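Local coordinates for triacylglycerol lipase (Yarrowia lipolytica, PDB 3O0D), which probably hydrolyses the ester bonds of triacylglycerols, as a secreted, glycosylated lipase of the alpha/beta-hydrolase fold, at residues 2-7 with 264-269; 96-101 with 234-239; 181-186 with 221-226; 193-198 with 240-245; 246-251 with 260-265. All blocks are in the same frame, centred on the assembly; numbering follows the deposited sequence.

Contact 1: residues 2-7 with 264-269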
# COMPACT_ATOMS: atom_id res chain seq x y z
N TYR A 2 13.54 -15.29 -1.61
CA TYR A 2 13.90 -15.57 -0.23
C TYR A 2 12.62 -16.04 0.53
O TYR A 2 11.58 -15.33 0.58
CB TYR A 2 14.51 -14.34 0.40
CG TYR A 2 15.80 -13.90 -0.29
CD1 TYR A 2 16.97 -14.69 -0.18
CD2 TYR A 2 15.83 -12.74 -1.08
CE1 TYR A 2 18.17 -14.31 -0.82
CE2 TYR A 2 17.06 -12.34 -1.75
CZ TYR A 2 18.20 -13.14 -1.58
OH TYR A 2 19.40 -12.79 -2.18
N THR A 3 12.65 -17.28 1.01
CA THR A 3 11.46 -17.82 1.66
C THR A 3 11.77 -18.04 3.13
O THR A 3 12.91 -18.25 3.49
CB THR A 3 11.03 -19.17 1.04
OG1 THR A 3 12.00 -20.16 1.29
CG2 THR A 3 10.85 -19.02 -0.49
N SER A 4 10.74 -18.11 3.96
CA SER A 4 10.99 -18.35 5.36
C SER A 4 9.69 -18.86 5.91
O SER A 4 8.64 -18.64 5.27
CB SER A 4 11.27 -16.98 5.99
OG SER A 4 11.64 -17.08 7.34
N THR A 5 9.76 -19.47 7.11
CA THR A 5 8.54 -19.63 7.93
C THR A 5 8.64 -18.95 9.29
O THR A 5 7.85 -19.28 10.18
CB THR A 5 8.19 -21.07 8.16
OG1 THR A 5 9.22 -21.73 8.92
CG2 THR A 5 8.06 -21.77 6.74
N GLU A 6 9.55 -17.99 9.38
CA GLU A 6 9.76 -17.29 10.66
C GLU A 6 8.79 -16.15 10.78
O GLU A 6 8.54 -15.37 9.83
CB GLU A 6 11.18 -16.73 10.81
CG GLU A 6 12.24 -17.82 10.74
CD GLU A 6 13.66 -17.28 11.08
OE1 GLU A 6 13.99 -16.09 10.81
OE2 GLU A 6 14.46 -18.08 11.61
N THR A 7 8.17 -16.04 11.99
CA THR A 7 7.28 -14.87 12.21
C THR A 7 7.51 -14.41 13.64
O THR A 7 8.12 -15.17 14.40
CB THR A 7 5.73 -15.17 12.05
OG1 THR A 7 5.29 -16.15 13.03
CG2 THR A 7 5.49 -15.72 10.59
N MET A 264 4.80 -10.28 12.31
CA MET A 264 5.72 -9.78 11.29
C MET A 264 6.36 -11.01 10.64
O MET A 264 6.81 -11.93 11.33
CB MET A 264 6.84 -9.00 12.03
CG MET A 264 6.37 -7.86 12.96
SD MET A 264 5.43 -6.64 12.06
CE MET A 264 6.74 -5.79 11.06
N CYS A 265 6.34 -11.07 9.29
CA CYS A 265 6.77 -12.30 8.58
C CYS A 265 8.13 -12.03 7.99
O CYS A 265 8.26 -10.99 7.40
CB CYS A 265 5.80 -12.48 7.39
SG CYS A 265 4.07 -12.66 8.06
N GLN A 266 9.04 -12.97 8.16
CA GLN A 266 10.35 -12.92 7.35
C GLN A 266 10.08 -13.29 5.91
O GLN A 266 9.14 -14.02 5.56
CB GLN A 266 11.40 -13.79 7.90
CG GLN A 266 11.82 -13.39 9.34
CD GLN A 266 12.71 -12.22 9.42
OE1 GLN A 266 12.74 -11.38 8.54
NE2 GLN A 266 13.43 -12.10 10.55
N GLY A 267 10.94 -12.76 5.05
CA GLY A 267 11.01 -13.23 3.65
C GLY A 267 10.12 -12.65 2.61
O GLY A 267 9.13 -11.93 2.87
N GLN A 268 10.36 -13.07 1.37
CA GLN A 268 9.54 -12.54 0.32
C GLN A 268 8.31 -13.45 0.06
O GLN A 268 7.41 -13.06 -0.68
CB GLN A 268 10.39 -12.33 -1.00
CG GLN A 268 11.44 -11.20 -0.83
CD GLN A 268 12.47 -11.16 -1.94
OE1 GLN A 268 13.02 -10.08 -2.30
NE2 GLN A 268 12.76 -12.34 -2.47
N SER A 269 8.37 -14.67 0.59
CA SER A 269 7.21 -15.57 0.60
C SER A 269 7.28 -16.41 1.85
O SER A 269 8.34 -16.94 2.20
CB SER A 269 7.17 -16.42 -0.72
OG SER A 269 6.24 -17.51 -0.66
O HOH W 1 13.42 -14.24 12.70

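Contact 2: residues 96-101 with 234-239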
# COMPACT_ATOMS: atom_id res chain seq x y z
N THR A 96 -10.09 -8.80 -11.12
CA THR A 96 -10.24 -9.72 -12.26
C THR A 96 -9.16 -9.41 -13.28
O THR A 96 -8.51 -10.33 -13.77
CB THR A 96 -11.65 -9.68 -12.91
OG1 THR A 96 -12.67 -10.03 -11.92
CG2 THR A 96 -11.70 -10.73 -14.02
N ASP A 97 -8.94 -8.13 -13.59
CA ASP A 97 -7.86 -7.81 -14.50
C ASP A 97 -6.51 -8.25 -14.06
O ASP A 97 -5.69 -8.77 -14.82
CB ASP A 97 -7.86 -6.33 -14.73
CG ASP A 97 -7.38 -5.99 -16.03
OD1 ASP A 97 -6.15 -6.21 -16.25
OD2 ASP A 97 -8.24 -5.52 -16.83
N ILE A 98 -6.17 -8.03 -12.78
CA ILE A 98 -4.87 -8.39 -12.32
C ILE A 98 -4.60 -9.90 -12.33
O ILE A 98 -3.47 -10.35 -12.59
CB ILE A 98 -4.71 -7.86 -10.86
CG1 ILE A 98 -4.81 -6.36 -10.83
CG2 ILE A 98 -3.51 -8.45 -10.17
CD1 ILE A 98 -4.99 -5.83 -9.29
N ARG A 99 -5.64 -10.66 -12.00
CA ARG A 99 -5.62 -12.11 -11.80
C ARG A 99 -5.47 -12.85 -13.15
O ARG A 99 -4.73 -13.81 -13.25
CB ARG A 99 -6.95 -12.50 -11.14
CG ARG A 99 -6.95 -13.78 -10.31
CD ARG A 99 -8.28 -13.91 -9.58
NE ARG A 99 -9.43 -14.02 -10.49
CZ ARG A 99 -10.70 -14.07 -10.10
NH1 ARG A 99 -11.02 -14.02 -8.81
NH2 ARG A 99 -11.66 -14.20 -11.01
N ILE A 100 -6.14 -12.33 -14.17
CA ILE A 100 -6.35 -13.02 -15.46
C ILE A 100 -5.57 -12.43 -16.65
O ILE A 100 -5.16 -13.18 -17.55
CB ILE A 100 -7.91 -13.01 -15.84
CG1 ILE A 100 -8.83 -13.50 -14.69
CG2 ILE A 100 -8.20 -13.79 -17.11
CD1 ILE A 100 -8.49 -14.95 -14.17
N MET A 101 -5.40 -11.11 -16.69
CA MET A 101 -4.70 -10.43 -17.78
C MET A 101 -3.17 -10.37 -17.58
O MET A 101 -2.66 -9.89 -16.54
CB MET A 101 -5.30 -9.02 -17.99
CG MET A 101 -6.85 -8.96 -18.23
SD MET A 101 -7.46 -9.53 -19.87
CE MET A 101 -7.27 -11.33 -19.80
N GLN A 234 -1.32 -12.49 -3.29
CA GLN A 234 -0.77 -13.61 -3.97
C GLN A 234 -0.76 -13.50 -5.50
O GLN A 234 -0.16 -14.40 -6.12
CB GLN A 234 -1.53 -14.91 -3.61
CG GLN A 234 -1.73 -15.06 -2.02
CD GLN A 234 -2.19 -16.48 -1.66
OE1 GLN A 234 -3.35 -16.66 -1.34
NE2 GLN A 234 -1.30 -17.46 -1.83
N VAL A 235 -1.36 -12.48 -6.05
CA VAL A 235 -1.36 -12.27 -7.54
C VAL A 235 -0.69 -10.95 -7.92
O VAL A 235 -0.45 -10.10 -7.09
CB VAL A 235 -2.82 -12.31 -8.06
CG1 VAL A 235 -3.46 -13.59 -7.68
CG2 VAL A 235 -3.61 -11.16 -7.54
N PRO A 236 -0.33 -10.77 -9.20
CA PRO A 236 -0.38 -11.82 -10.20
C PRO A 236 0.74 -12.82 -9.86
O PRO A 236 1.79 -12.45 -9.26
CB PRO A 236 -0.03 -11.09 -11.51
CG PRO A 236 0.33 -9.73 -11.17
CD PRO A 236 0.28 -9.49 -9.65
N PHE A 237 0.54 -14.06 -10.18
CA PHE A 237 1.59 -15.04 -9.92
C PHE A 237 2.42 -15.54 -11.13
O PHE A 237 3.22 -16.49 -11.00
CB PHE A 237 0.98 -16.25 -9.22
CG PHE A 237 -0.31 -16.70 -9.84
CD1 PHE A 237 -1.45 -16.87 -9.06
CD2 PHE A 237 -0.37 -17.01 -11.19
CE1 PHE A 237 -2.62 -17.34 -9.61
CE2 PHE A 237 -1.55 -17.46 -11.74
CZ PHE A 237 -2.66 -17.63 -10.93
N TRP A 238 2.25 -14.93 -12.30
CA TRP A 238 3.05 -15.33 -13.44
C TRP A 238 4.45 -15.52 -12.82
O TRP A 238 5.03 -14.59 -12.23
CB TRP A 238 3.02 -14.25 -14.55
CG TRP A 238 1.65 -13.58 -14.70
CD1 TRP A 238 1.35 -12.22 -14.70
CD2 TRP A 238 0.39 -14.25 -14.79
NE1 TRP A 238 -0.03 -12.03 -14.84
CE2 TRP A 238 -0.62 -13.26 -14.86
CE3 TRP A 238 0.03 -15.59 -14.85
CZ2 TRP A 238 -1.97 -13.59 -14.98
CZ3 TRP A 238 -1.30 -15.91 -14.97
CH2 TRP A 238 -2.28 -14.92 -15.03
N ASP A 239 5.00 -16.72 -12.89
CA ASP A 239 6.37 -16.84 -12.49
C ASP A 239 7.13 -15.63 -13.04
O ASP A 239 6.82 -15.12 -14.09
CB ASP A 239 6.97 -18.10 -13.04
CG ASP A 239 7.06 -18.06 -14.50
OD1 ASP A 239 7.81 -17.22 -15.00
OD2 ASP A 239 6.36 -18.82 -15.15
O HOH W 2 -2.00 -14.08 -11.66

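Contact 3: residues 181-186 with 221-226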
# COMPACT_ATOMS: atom_id res chain seq x y z
N ASP A 181 12.08 10.82 2.43
CA ASP A 181 12.24 9.68 3.34
C ASP A 181 10.79 9.21 3.78
O ASP A 181 10.41 9.35 4.97
CB ASP A 181 13.00 10.16 4.58
CG ASP A 181 13.36 9.06 5.52
OD1 ASP A 181 13.29 7.87 5.20
OD2 ASP A 181 13.73 9.39 6.70
N PRO A 182 10.00 8.77 2.84
CA PRO A 182 8.61 8.49 3.10
C PRO A 182 8.43 7.24 3.97
O PRO A 182 9.21 6.29 3.85
CB PRO A 182 8.07 8.22 1.69
CG PRO A 182 9.26 7.53 1.03
CD PRO A 182 10.36 8.48 1.42
N LEU A 183 7.32 7.17 4.72
CA LEU A 183 6.79 5.90 5.30
C LEU A 183 5.77 5.34 4.31
O LEU A 183 4.99 6.08 3.83
CB LEU A 183 6.05 6.28 6.62
CG LEU A 183 5.34 5.04 7.24
CD1 LEU A 183 6.18 3.78 7.62
CD2 LEU A 183 4.56 5.69 8.44
N VAL A 184 5.88 4.04 4.03
CA VAL A 184 4.94 3.39 3.03
C VAL A 184 4.27 2.25 3.79
O VAL A 184 4.96 1.39 4.37
CB VAL A 184 5.79 2.80 1.91
CG1 VAL A 184 4.91 2.03 0.95
CG2 VAL A 184 6.44 3.93 1.14
N VAL A 185 2.95 2.29 3.81
CA VAL A 185 2.26 1.13 4.45
C VAL A 185 1.20 0.75 3.38
O VAL A 185 0.35 1.57 3.04
CB VAL A 185 1.49 1.55 5.71
CG1 VAL A 185 0.71 0.32 6.29
CG2 VAL A 185 2.56 2.04 6.83
N THR A 186 1.21 -0.51 3.00
CA THR A 186 0.18 -0.91 2.00
C THR A 186 -0.69 -1.97 2.66
O THR A 186 -0.22 -2.67 3.56
CB THR A 186 0.89 -1.48 0.73
OG1 THR A 186 1.44 -2.75 0.94
CG2 THR A 186 2.07 -0.54 0.23
N LYS A 221 10.67 1.81 7.19
CA LYS A 221 9.80 2.68 6.49
C LYS A 221 8.91 1.93 5.51
O LYS A 221 8.29 2.61 4.68
CB LYS A 221 10.66 3.68 5.63
CG LYS A 221 11.47 4.68 6.56
CD LYS A 221 10.53 5.62 7.27
CE LYS A 221 11.13 6.11 8.66
NZ LYS A 221 12.22 7.01 8.46
N LEU A 222 8.93 0.59 5.57
CA LEU A 222 8.08 -0.18 4.60
C LEU A 222 7.36 -1.27 5.33
O LEU A 222 8.00 -2.16 5.93
CB LEU A 222 8.91 -0.73 3.45
CG LEU A 222 8.13 -1.57 2.41
CD1 LEU A 222 6.99 -0.84 1.80
CD2 LEU A 222 9.17 -1.88 1.31
N TYR A 223 6.05 -1.27 5.20
CA TYR A 223 5.26 -2.43 5.72
C TYR A 223 4.19 -2.80 4.68
O TYR A 223 3.44 -1.92 4.24
CB TYR A 223 4.50 -2.01 7.00
CG TYR A 223 5.41 -1.49 8.14
CD1 TYR A 223 5.93 -2.42 9.05
CD2 TYR A 223 5.81 -0.16 8.15
CE1 TYR A 223 6.83 -1.98 10.09
CE2 TYR A 223 6.68 0.26 9.18
CZ TYR A 223 7.13 -0.67 10.11
OH TYR A 223 7.93 -0.22 11.16
N ARG A 224 4.07 -4.09 4.43
CA ARG A 224 3.02 -4.67 3.48
C ARG A 224 2.07 -5.54 4.35
O ARG A 224 2.41 -6.68 4.68
CB ARG A 224 3.63 -5.61 2.46
CG ARG A 224 4.50 -4.81 1.39
CD ARG A 224 4.72 -5.82 0.14
NE ARG A 224 5.54 -7.01 0.48
CZ ARG A 224 5.06 -8.25 0.78
NH1 ARG A 224 3.73 -8.49 0.79
NH2 ARG A 224 5.88 -9.26 1.11
N ILE A 225 0.94 -4.94 4.69
CA ILE A 225 -0.04 -5.66 5.53
C ILE A 225 -0.87 -6.59 4.64
O ILE A 225 -1.37 -6.13 3.62
CB ILE A 225 -0.96 -4.67 6.28
CG1 ILE A 225 -0.14 -3.63 7.12
CG2 ILE A 225 -1.87 -5.49 7.25
CD1 ILE A 225 -1.00 -2.47 7.82
N THR A 226 -0.99 -7.83 5.10
CA THR A 226 -1.76 -8.88 4.34
C THR A 226 -2.71 -9.53 5.33
O THR A 226 -2.50 -9.42 6.54
CB THR A 226 -0.80 -9.93 3.77
OG1 THR A 226 0.00 -10.52 4.78
CG2 THR A 226 0.23 -9.33 2.73
O HOH W 3 10.50 9.44 7.51
O HOH W 4 -0.02 -5.18 1.40

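Contact 4: residues 193-198 with 240-245. With K (potassium ion), chain N.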
# COMPACT_ATOMS: atom_id res chain seq x y z
N GLY A 193 6.17 -6.36 -9.13
CA GLY A 193 7.25 -6.57 -10.15
C GLY A 193 7.99 -7.86 -10.06
O GLY A 193 7.61 -8.81 -9.38
N ASN A 194 9.16 -7.89 -10.70
CA ASN A 194 9.93 -9.09 -10.75
C ASN A 194 11.03 -9.19 -9.69
O ASN A 194 11.07 -8.39 -8.76
CB ASN A 194 10.48 -9.16 -12.22
CG ASN A 194 11.63 -8.19 -12.43
OD1 ASN A 194 11.75 -7.19 -11.69
ND2 ASN A 194 12.52 -8.49 -13.41
N ALA A 195 11.88 -10.22 -9.76
CA ALA A 195 12.90 -10.46 -8.71
C ALA A 195 13.90 -9.30 -8.68
O ALA A 195 14.27 -8.81 -7.63
CB ALA A 195 13.58 -11.82 -8.87
N GLY A 196 14.33 -8.83 -9.85
CA GLY A 196 15.11 -7.59 -9.86
C GLY A 196 14.51 -6.44 -9.09
O GLY A 196 15.19 -5.88 -8.24
N PHE A 197 13.24 -6.08 -9.38
CA PHE A 197 12.55 -5.00 -8.71
C PHE A 197 12.45 -5.33 -7.19
O PHE A 197 12.80 -4.50 -6.34
CB PHE A 197 11.16 -4.85 -9.31
CG PHE A 197 10.26 -3.88 -8.58
CD1 PHE A 197 10.39 -2.53 -8.70
CD2 PHE A 197 9.31 -4.40 -7.68
CE1 PHE A 197 9.54 -1.67 -8.02
CE2 PHE A 197 8.41 -3.54 -6.94
CZ PHE A 197 8.52 -2.21 -7.11
N ALA A 198 12.03 -6.54 -6.88
CA ALA A 198 11.76 -6.88 -5.44
C ALA A 198 13.07 -6.73 -4.64
O ALA A 198 13.07 -6.20 -3.54
CB ALA A 198 11.24 -8.30 -5.37
N GLY A 240 8.14 -15.19 -12.35
CA GLY A 240 8.73 -13.89 -12.65
C GLY A 240 8.33 -12.89 -11.55
O GLY A 240 9.19 -12.19 -11.03
N TYR A 241 7.05 -12.83 -11.19
CA TYR A 241 6.59 -11.84 -10.16
C TYR A 241 7.01 -12.35 -8.80
O TYR A 241 6.84 -13.54 -8.48
CB TYR A 241 5.07 -11.74 -10.13
CG TYR A 241 4.52 -10.89 -11.21
CD1 TYR A 241 4.20 -11.44 -12.47
CD2 TYR A 241 4.34 -9.52 -11.03
CE1 TYR A 241 3.71 -10.64 -13.49
CE2 TYR A 241 3.86 -8.72 -12.06
CZ TYR A 241 3.55 -9.29 -13.28
OH TYR A 241 3.08 -8.46 -14.29
N GLN A 242 7.50 -11.44 -7.95
CA GLN A 242 7.70 -11.81 -6.57
C GLN A 242 7.62 -10.51 -5.72
O GLN A 242 7.95 -9.44 -6.17
CB GLN A 242 9.02 -12.54 -6.33
CG GLN A 242 10.24 -11.73 -6.55
CD GLN A 242 11.55 -12.52 -6.22
OE1 GLN A 242 11.80 -13.59 -6.76
NE2 GLN A 242 12.36 -11.97 -5.33
N HIS A 243 7.22 -10.66 -4.46
CA HIS A 243 7.16 -9.53 -3.59
C HIS A 243 8.54 -9.12 -3.06
O HIS A 243 9.48 -9.94 -2.96
CB HIS A 243 6.34 -9.91 -2.34
CG HIS A 243 4.82 -9.68 -2.45
ND1 HIS A 243 4.23 -8.49 -2.75
CD2 HIS A 243 3.81 -10.56 -2.22
CE1 HIS A 243 2.90 -8.61 -2.68
NE2 HIS A 243 2.62 -9.87 -2.36
N CYS A 244 8.62 -7.86 -2.70
CA CYS A 244 9.66 -7.41 -1.79
C CYS A 244 9.37 -7.92 -0.37
O CYS A 244 8.28 -8.49 -0.09
CB CYS A 244 9.70 -5.88 -1.82
SG CYS A 244 8.25 -5.03 -1.09
N SER A 245 10.35 -7.77 0.49
CA SER A 245 10.15 -8.15 1.93
C SER A 245 9.25 -7.14 2.64
O SER A 245 9.00 -6.03 2.17
CB SER A 245 11.48 -8.18 2.67
OG SER A 245 12.28 -9.15 2.00
K K N . 5.88 -6.13 -3.89
O HOH W 5 7.32 -6.91 -6.53

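Contact 5: residues 246-251 with 260-265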
# COMPACT_ATOMS: atom_id res chain seq x y z
N GLY A 246 8.88 -7.51 3.87
CA GLY A 246 8.19 -6.52 4.67
C GLY A 246 6.73 -6.87 5.07
O GLY A 246 6.00 -5.99 5.51
N GLU A 247 6.37 -8.14 4.91
CA GLU A 247 4.98 -8.58 5.15
C GLU A 247 4.61 -8.52 6.67
O GLU A 247 5.43 -8.94 7.51
CB GLU A 247 4.83 -10.02 4.67
CG GLU A 247 3.36 -10.55 4.87
CD GLU A 247 3.11 -11.88 4.21
OE1 GLU A 247 4.10 -12.63 3.87
OE2 GLU A 247 1.90 -12.26 4.03
N VAL A 248 3.42 -7.93 6.95
CA VAL A 248 2.78 -7.95 8.28
C VAL A 248 1.41 -8.66 8.07
O VAL A 248 0.63 -8.21 7.28
CB VAL A 248 2.47 -6.55 8.66
CG1 VAL A 248 1.75 -6.54 10.08
CG2 VAL A 248 3.87 -5.73 8.74
N PHE A 249 1.19 -9.78 8.73
CA PHE A 249 0.07 -10.68 8.38
C PHE A 249 -0.92 -10.65 9.52
O PHE A 249 -0.57 -10.90 10.68
CB PHE A 249 0.64 -12.07 8.26
CG PHE A 249 -0.35 -13.12 7.84
CD1 PHE A 249 -1.01 -13.02 6.56
CD2 PHE A 249 -0.56 -14.21 8.66
CE1 PHE A 249 -1.81 -14.13 6.12
CE2 PHE A 249 -1.39 -15.26 8.28
CZ PHE A 249 -2.01 -15.20 6.98
N ILE A 250 -2.19 -10.44 9.13
CA ILE A 250 -3.30 -10.53 10.12
C ILE A 250 -3.78 -11.97 10.02
O ILE A 250 -4.48 -12.31 9.04
CB ILE A 250 -4.39 -9.61 9.70
CG1 ILE A 250 -3.93 -8.14 9.71
CG2 ILE A 250 -5.60 -9.77 10.66
CD1 ILE A 250 -5.00 -7.19 9.03
N ASP A 251 -3.37 -12.78 11.00
CA ASP A 251 -3.78 -14.18 11.01
C ASP A 251 -5.09 -14.31 11.79
O ASP A 251 -5.11 -14.83 12.94
CB ASP A 251 -2.66 -15.04 11.60
CG ASP A 251 -2.86 -16.54 11.29
OD1 ASP A 251 -3.96 -16.92 10.86
OD2 ASP A 251 -1.88 -17.31 11.43
N SER A 260 -2.46 -10.80 19.55
CA SER A 260 -1.61 -11.95 19.35
C SER A 260 -1.56 -12.41 17.86
O SER A 260 -0.71 -13.23 17.52
CB SER A 260 -2.16 -13.11 20.19
OG SER A 260 -3.56 -13.28 19.98
N ASN A 261 -2.51 -11.92 17.10
CA ASN A 261 -2.75 -12.51 15.77
C ASN A 261 -2.37 -11.56 14.64
O ASN A 261 -2.65 -11.86 13.46
CB ASN A 261 -4.18 -12.91 15.64
CG ASN A 261 -4.39 -14.25 16.31
OD1 ASN A 261 -4.49 -15.35 15.65
ND2 ASN A 261 -4.44 -14.21 17.61
N VAL A 262 -1.58 -10.55 14.93
CA VAL A 262 -0.96 -9.78 13.83
C VAL A 262 0.60 -10.05 13.97
O VAL A 262 1.18 -9.76 15.04
CB VAL A 262 -1.25 -8.29 13.99
CG1 VAL A 262 -0.58 -7.42 12.83
CG2 VAL A 262 -2.76 -7.94 14.08
N VAL A 263 1.25 -10.57 12.93
CA VAL A 263 2.62 -11.07 13.11
C VAL A 263 3.49 -10.41 12.01
O VAL A 263 2.99 -10.09 10.92
CB VAL A 263 2.72 -12.62 13.08
CG1 VAL A 263 2.01 -13.22 14.33
CG2 VAL A 263 2.14 -13.20 11.72
N MET A 264 4.80 -10.28 12.31
CA MET A 264 5.72 -9.78 11.29
C MET A 264 6.36 -11.01 10.64
O MET A 264 6.81 -11.93 11.33
CB MET A 264 6.84 -9.00 12.03
CG MET A 264 6.37 -7.86 12.96
SD MET A 264 5.43 -6.64 12.06
CE MET A 264 6.74 -5.79 11.06
N CYS A 265 6.34 -11.07 9.29
CA CYS A 265 6.77 -12.30 8.58
C CYS A 265 8.13 -12.03 7.99
O CYS A 265 8.26 -10.99 7.40
CB CYS A 265 5.80 -12.48 7.39
SG CYS A 265 4.07 -12.66 8.06
O HOH W 6 8.49 -10.15 4.75

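Contact 1: residues 2-7 with 264-269
Tyr2 O receives two backbone N-H groups where the chains run parallel, Gln268 N at 2.7 Å and Ser269 N at 3.3 Å, whereas further on Thr7 and Cys265 face each other as an antiparallel non-hydrogen-bonded pair. Ser4 N returns a bond to Ser269 O (3.2 Å), and the straight bond from Gln266 N to Glu6 O (3.0 Å, 171°) closes the other end. Between them Ser4 OG, placed anti to its own backbone N (chi1 -175°), rests 3.3 Å from Gln266 CB and also accepts from Glu6 N, forming an ST turn. Glu6 CB lies against Gln266 CG at 3.7 Å, the carboxylate and amide planes 39° apart, and a water links the two by donating to Glu6 OE1 and accepting from Gln266 NE2. Val213 N and Asp212 hold the Gln266 amide as well, which fixes its rotation. The Tyr2 ring lies alongside the Gln268 side chain, and its OH bonds to Glu209. A side chain on Gly267 would press on Tyr2 O and Ser4 CB. Helix 195-206 touches both Tyr2 and Gln268, while the Cys265-Cys273 disulfide sits beside strand 247-250, the other neighbour of strand 262-265.

Contact 2: residues 96-101 with 234-239
Trp238 and Ile98 carry much of this contact, together with the backbone carbonyl of Arg99. The indole brings its six-membered ring to the end of helix 91-100, where CH2 of Trp238 lies 3.2 Å from Arg99 O. The approach is oblique to the ring, and the carbonyls of Ile98, Ile100 and Met101 stand around the same indole at longer range. Arg99 O accepts a hydrogen bond from a water at 3.2 Å, which in turn accepts from Phe237 N at 2.9 Å. This water sits 3.3 Å above the centre of the Phe237 ring and also over one face of Trp238, toward its rim, so that it lies against a face of each ring. Ile98 supplies the apolar part. Its CG2 branch, anti to the backbone N, meets Val235 CG2 at 3.8 Å and Pro236 CD at 4.0 Å, the isoleucine and valine crossing at about a right angle. A cis peptide precedes Pro236, whose CB lies 3.7 Å from Ile98 O. Tyr241 touches Pro236, and its ring meets that of Trp238. In class 3 lipases a short helix at this place in the chain usually forms the lid, and helix 91-100, with Ile98 near the probable Ser-His-Asp triad, is consistent with that role.

Contact 3: residues 181-186 with 221-226
Bends at chi2 (-68°) and chi4 (71°) fold the Lys221 chain back along the neighbouring backbone until NZ stands 3.3 Å from Asp181 OD2, a salt bridge in which the two side chains cross at about a right angle. A water accepts from the same ammonium and donates to Asp181 O, giving the charge a second partner at the start of the strands. Nearer the backbone, Lys221 CB passes 3.5 Å from Pro182 O. An alanine here would keep CB beside Pro182 O, but Asp181 would probably lose its counter-charge and Pro182 O part of its aliphatic cover. Beyond this end the backbones settle into parallel pairing, with strand directions 10° apart. Val184 N bonds to Lys221 O and Val184 O accepts from Tyr223 N (3.0 Å); Thr186 repeats the pattern, giving to Tyr223 O and receiving from Ile225 N (2.8 Å). These are the two strands of a beta-alpha-beta crossover in the central sheet of the alpha/beta-hydrolase fold, and its helix, 195-206, covers the face bearing Leu222. There Val184 CG1 and Leu222 CD1 lie side by side at 3.6 Å. On the face under helix 12-27, Leu183 CD1 reaches the Tyr223 ring at its edge, in the ring plane, 3.9 Å from CE2, while Phe17 and Phe18 meet that ring edge-to-face. Diagonally, Val185 CG1 touches Ile225 CD1 at 3.6 Å. Thr186 OG1 runs beside Arg224 CG, bonded to Gln189 and to a water that also donates to Ile225 O, whereas the guanidinium of Arg224 turns to Cys244 O.

Contact 4: residues 193-198 with 240-245
A potassium site borders the capped start of a helix; beside it Gly193 O accepts from Gln242 N, at 3.0 Å and nearly in line with the carbonyl bond. The metal lies at the edge of the His243 ring, in its plane, 3.1 Å from ND1; Gln189 and a water complete the ligands found. That water accepts from Gly193 N at 2.9 Å and donates to Gln242 O at 2.6 Å, so Gly193 N and Gln242 O, one from each segment, act as a second shell that positions this first-shell water. His243 NE2 bonds to Pro233 O, which is consistent with ND1 offering a lone pair to the metal. The helix concerned, 195-206, is the connection of a beta-alpha-beta unit, and the loop packed against it leads from strand 222-227 to strand 247-250. Asn194 is the N-cap of the helix: with chi1 at 76° the side chain swings back over the first turn, and OD1 accepts from Phe197 N at 3.0 Å, the donor standing 35° out of the amide plane. Gly193 is close-set too, since a CB there would collide with the Phe197 ring. Gln242 lays its amide against Ala195, CD to CB 3.4 Å, and its CG lies 3.8 Å from Ala198 CB. An alanine in place of Gln242 would keep the backbone bond but is likely to open a gap beside Ala195 and Ala198. Ala198 CB in turn presses to 3.4 Å of His243 O, close by Cys244 N, which is buried and finds no hydrogen-bond partner in the model.

Contact 5: residues 246-251 with 260-265
Phe249 turns its ring edge to Val263, whose CG2 lies near the ring plane, while Cys265 SG approaches obliquely, to 3.5 Å of Phe249 CB. The ring stands away from the partner strand because CG is anti to the backbone N (chi1 -178°), leaving CB to make the contact with Val263 CG2 at 3.9 Å. The backbones of Phe249 and Val263 form a hydrogen-bonded antiparallel pair, each N giving to the other's O at 2.9 Å. Cys265 N bonds to Glu247 O almost straight (171°), and Asp251 N to Asn261 O at 2.7 Å. On the opposite face, toward helix 12-27, Val248 splits its branches: CG1 meets Val262 CG1 at 3.7 Å, and CG2 meets CE of Met264 at 3.7 Å, the methionine chain bending twice to lie alongside. At this beta hairpin's open end a water accepts from Gly246 N and donates to Cys265 O. Glu247 is buried with its aliphatic part on Cys265, but Thr226 and Ser274 N grip its OE2; Asp251 pairs with Arg228. The face of Val248, Val262 and Met264 is thus apolar, while the carboxylates on the Phe249 side find partners beyond the two strands, which would probably stabilise their charge.

How the contacts relate
Contact 3 is the innermost, its centre about 7 Å from that of the chain, and it joins central parallel strands by regular bonds and aliphatic packing, with a salt bridge at its more exposed end. Contacts 5 and 1 carry the same sheet outward in turn: 222-227 neighbours 247-250, contact 5 pairs that with 262-265, and contact 1 adds the N-terminal strand with more polar chemistry, partly water-bridged. Contact 4 is also buried but joins a helix start to a loop through one direct backbone bond, packing and a metal-bound water; Arg224 ties it to contact 3. Contact 2, partly exposed, has no direct hydrogen bond across it and meets contact 4 where Pro236 touches Tyr241.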